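Local coordinates for protein adenosine deaminase (Burkholderia ambifaria, PDB 4GXW) that binds zinc and probably removes the amino group of adenine or a related purine by hydrolysis, at residues E33-L38 / T263-N268. Residues are numbered along the deposited sequence; the frame is centred on the assembly and turned at random.
Sequences ELHCHL and TVVPTN. With ZN (zinc ion), chain C.
In the mononuclear zinc site of this amidohydrolase barrel, His35 binds the metal with one ring nitrogen and meets Thr263, near the end of strand 261-264, with the other. The pair illustrates how a second-shell residue can position a metal ligand. His35 NE2 lies 2.2 Å from the zinc ion, while ND1 donates a hydrogen bond to Thr263 OG1 at 2.9 Å. The bond is moderately bent (147°), its acceptor tilted 18° out of the imidazole plane. With CG anti to the backbone N (chi1 -171°), the ring of His35 reaches between the zinc and the threonine, and the two side chains cross at about a right angle. Thr263 OG1 is also hydrogen-bonded to Asp240 OD1, so the hydroxyl links a carboxylate to the liganding histidine and may make the imidazole a slightly stronger donor to the metal. Rotation of the ring is further restrained by Val265, whose CG2 packs over one face of the His35 ring in a CH-pi contact, 4.0 Å from its centroid. One residue earlier in the chain, Leu34 CB touches the methyl CG2 of Thr263 at 3.9 Å. His37 NE2, 2.1 Å from the zinc, His216, Asp301 and a water whose O is 2.0 Å from the zinc complete the coordination. The His-X-His pair following strand 31-33, with a later histidine and aspartate, is the metal-binding signature of adenosine deaminase-like TIM barrels.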
loop_
_atom_site.group_PDB
_atom_site.type_symbol
_atom_site.label_atom_id
_atom_site.label_comp_id
_atom_site.label_asym_id
_atom_site.label_seq_id
_atom_site.Cartn_x
_atom_site.Cartn_y
_atom_site.Cartn_z
ATOM N N GLU A 33 6.117 1.143 4.985
ATOM C CA GLU A 33 5.003 0.759 4.113
ATOM C C GLU A 33 4.426 2.043 3.521
ATOM O O GLU A 33 4.090 2.979 4.260
ATOM C CB GLU A 33 3.915 -0.031 4.842
ATOM C CG GLU A 33 2.766 -0.436 3.914
ATOM C CD GLU A 33 2.051 -1.692 4.348
ATOM O OE1 GLU A 33 1.517 -1.726 5.487
ATOM O OE2 GLU A 33 2.020 -2.657 3.546
ATOM N N LEU A 34 4.338 2.078 2.191
ATOM C CA LEU A 34 3.899 3.268 1.465
ATOM C C LEU A 34 2.620 3.047 0.674
ATOM O O LEU A 34 2.112 3.976 0.055
ATOM C CB LEU A 34 4.991 3.743 0.501
ATOM C CG LEU A 34 6.343 4.120 1.095
ATOM C CD1 LEU A 34 7.297 4.558 -0.005
ATOM C CD2 LEU A 34 6.172 5.221 2.134
ATOM N N HIS A 35 2.101 1.820 0.676
ATOM C CA HIS A 35 0.916 1.482 -0.115
ATOM C C HIS A 35 0.043 0.511 0.659
ATOM O O HIS A 35 0.237 -0.709 0.606
ATOM C CB HIS A 35 1.318 0.897 -1.481
ATOM C CG HIS A 35 0.176 0.725 -2.443
ATOM N ND1 HIS A 35 0.354 0.767 -3.811
ATOM C CD2 HIS A 35 -1.146 0.489 -2.246
ATOM C CE1 HIS A 35 -0.813 0.585 -4.411
ATOM N NE2 HIS A 35 -1.745 0.424 -3.483
ATOM N N CYS A 36 -0.911 1.066 1.395
ATOM C CA CYS A 36 -1.829 0.276 2.202
ATOM C C CYS A 36 -3.117 1.046 2.392
ATOM O O CYS A 36 -3.099 2.198 2.826
ATOM C CB CYS A 36 -1.221 -0.023 3.571
ATOM S SG CYS A 36 -2.258 -1.120 4.548
ATOM N N HIS A 37 -4.235 0.405 2.079
ATOM C CA HIS A 37 -5.546 1.014 2.284
ATOM C C HIS A 37 -6.061 0.632 3.662
ATOM O O HIS A 37 -6.179 -0.557 3.984
ATOM C CB HIS A 37 -6.529 0.591 1.184
ATOM C CG HIS A 37 -6.048 0.921 -0.194
ATOM N ND1 HIS A 37 -6.394 2.084 -0.854
ATOM C CD2 HIS A 37 -5.203 0.256 -1.018
ATOM C CE1 HIS A 37 -5.790 2.110 -2.032
ATOM N NE2 HIS A 37 -5.058 1.015 -2.154
ATOM N N LEU A 38 -6.358 1.653 4.464
ATOM C CA LEU A 38 -6.928 1.476 5.795
ATOM C C LEU A 38 -8.065 0.453 5.812
ATOM O O LEU A 38 -8.084 -0.458 6.644
ATOM C CB LEU A 38 -7.447 2.821 6.311
ATOM C CG LEU A 38 -8.038 2.787 7.720
ATOM C CD1 LEU A 38 -6.999 2.319 8.738
ATOM C CD2 LEU A 38 -8.605 4.149 8.082
ATOM N N THR A 263 5.484 2.163 -5.913
ATOM C CA THR A 263 5.058 1.212 -4.903
ATOM C C THR A 263 4.457 0.029 -5.647
ATOM O O THR A 263 3.678 0.206 -6.579
ATOM C CB THR A 263 4.077 1.828 -3.878
ATOM O OG1 THR A 263 2.816 2.090 -4.504
ATOM C CG2 THR A 263 4.638 3.118 -3.288
ATOM N N VAL A 264 4.846 -1.179 -5.266
ATOM C CA VAL A 264 4.378 -2.377 -5.968
ATOM C C VAL A 264 3.777 -3.367 -4.984
ATOM O O VAL A 264 4.091 -3.347 -3.785
ATOM C CB VAL A 264 5.502 -3.035 -6.818
ATOM C CG1 VAL A 264 6.040 -2.049 -7.875
ATOM C CG2 VAL A 264 6.624 -3.561 -5.916
ATOM N N VAL A 265 2.902 -4.222 -5.499
ATOM C CA VAL A 265 2.108 -5.108 -4.665
ATOM C C VAL A 265 2.163 -6.505 -5.279
ATOM O O VAL A 265 1.495 -6.778 -6.280
ATOM C CB VAL A 265 0.642 -4.607 -4.589
ATOM C CG1 VAL A 265 -0.207 -5.538 -3.736
ATOM C CG2 VAL A 265 0.593 -3.165 -4.062
ATOM N N PRO A 266 2.985 -7.397 -4.704
ATOM C CA PRO A 266 3.082 -8.743 -5.282
ATOM C C PRO A 266 1.737 -9.460 -5.349
ATOM O O PRO A 266 1.487 -10.205 -6.299
ATOM C CB PRO A 266 4.093 -9.462 -4.370
ATOM C CG PRO A 266 4.368 -8.535 -3.218
ATOM C CD PRO A 266 3.989 -7.156 -3.656
ATOM N N THR A 267 0.858 -9.211 -4.385
ATOM C CA THR A 267 -0.462 -9.835 -4.383
ATOM C C THR A 267 -1.519 -9.091 -5.210
ATOM O O THR A 267 -2.711 -9.327 -5.010
ATOM C CB THR A 267 -0.985 -10.000 -2.946
ATOM O OG1 THR A 267 -0.979 -8.726 -2.285
ATOM C CG2 THR A 267 -0.094 -10.967 -2.177
ATOM N N ASN A 268 -1.104 -8.214 -6.128
ATOM C CA ASN A 268 -2.057 -7.488 -6.968
ATOM C C ASN A 268 -3.114 -8.423 -7.558
ATOM O O ASN A 268 -2.780 -9.403 -8.221
ATOM C CB ASN A 268 -1.316 -6.764 -8.085
ATOM C CG ASN A 268 -2.251 -6.011 -9.018
ATOM O OD1 ASN A 268 -2.487 -6.436 -10.150
ATOM N ND2 ASN A 268 -2.784 -4.884 -8.545
HETATM ZN ZN ZN C . -3.891 0.288 -3.718
HETATM O O HOH W 1 -4.274 -0.957 -5.195
#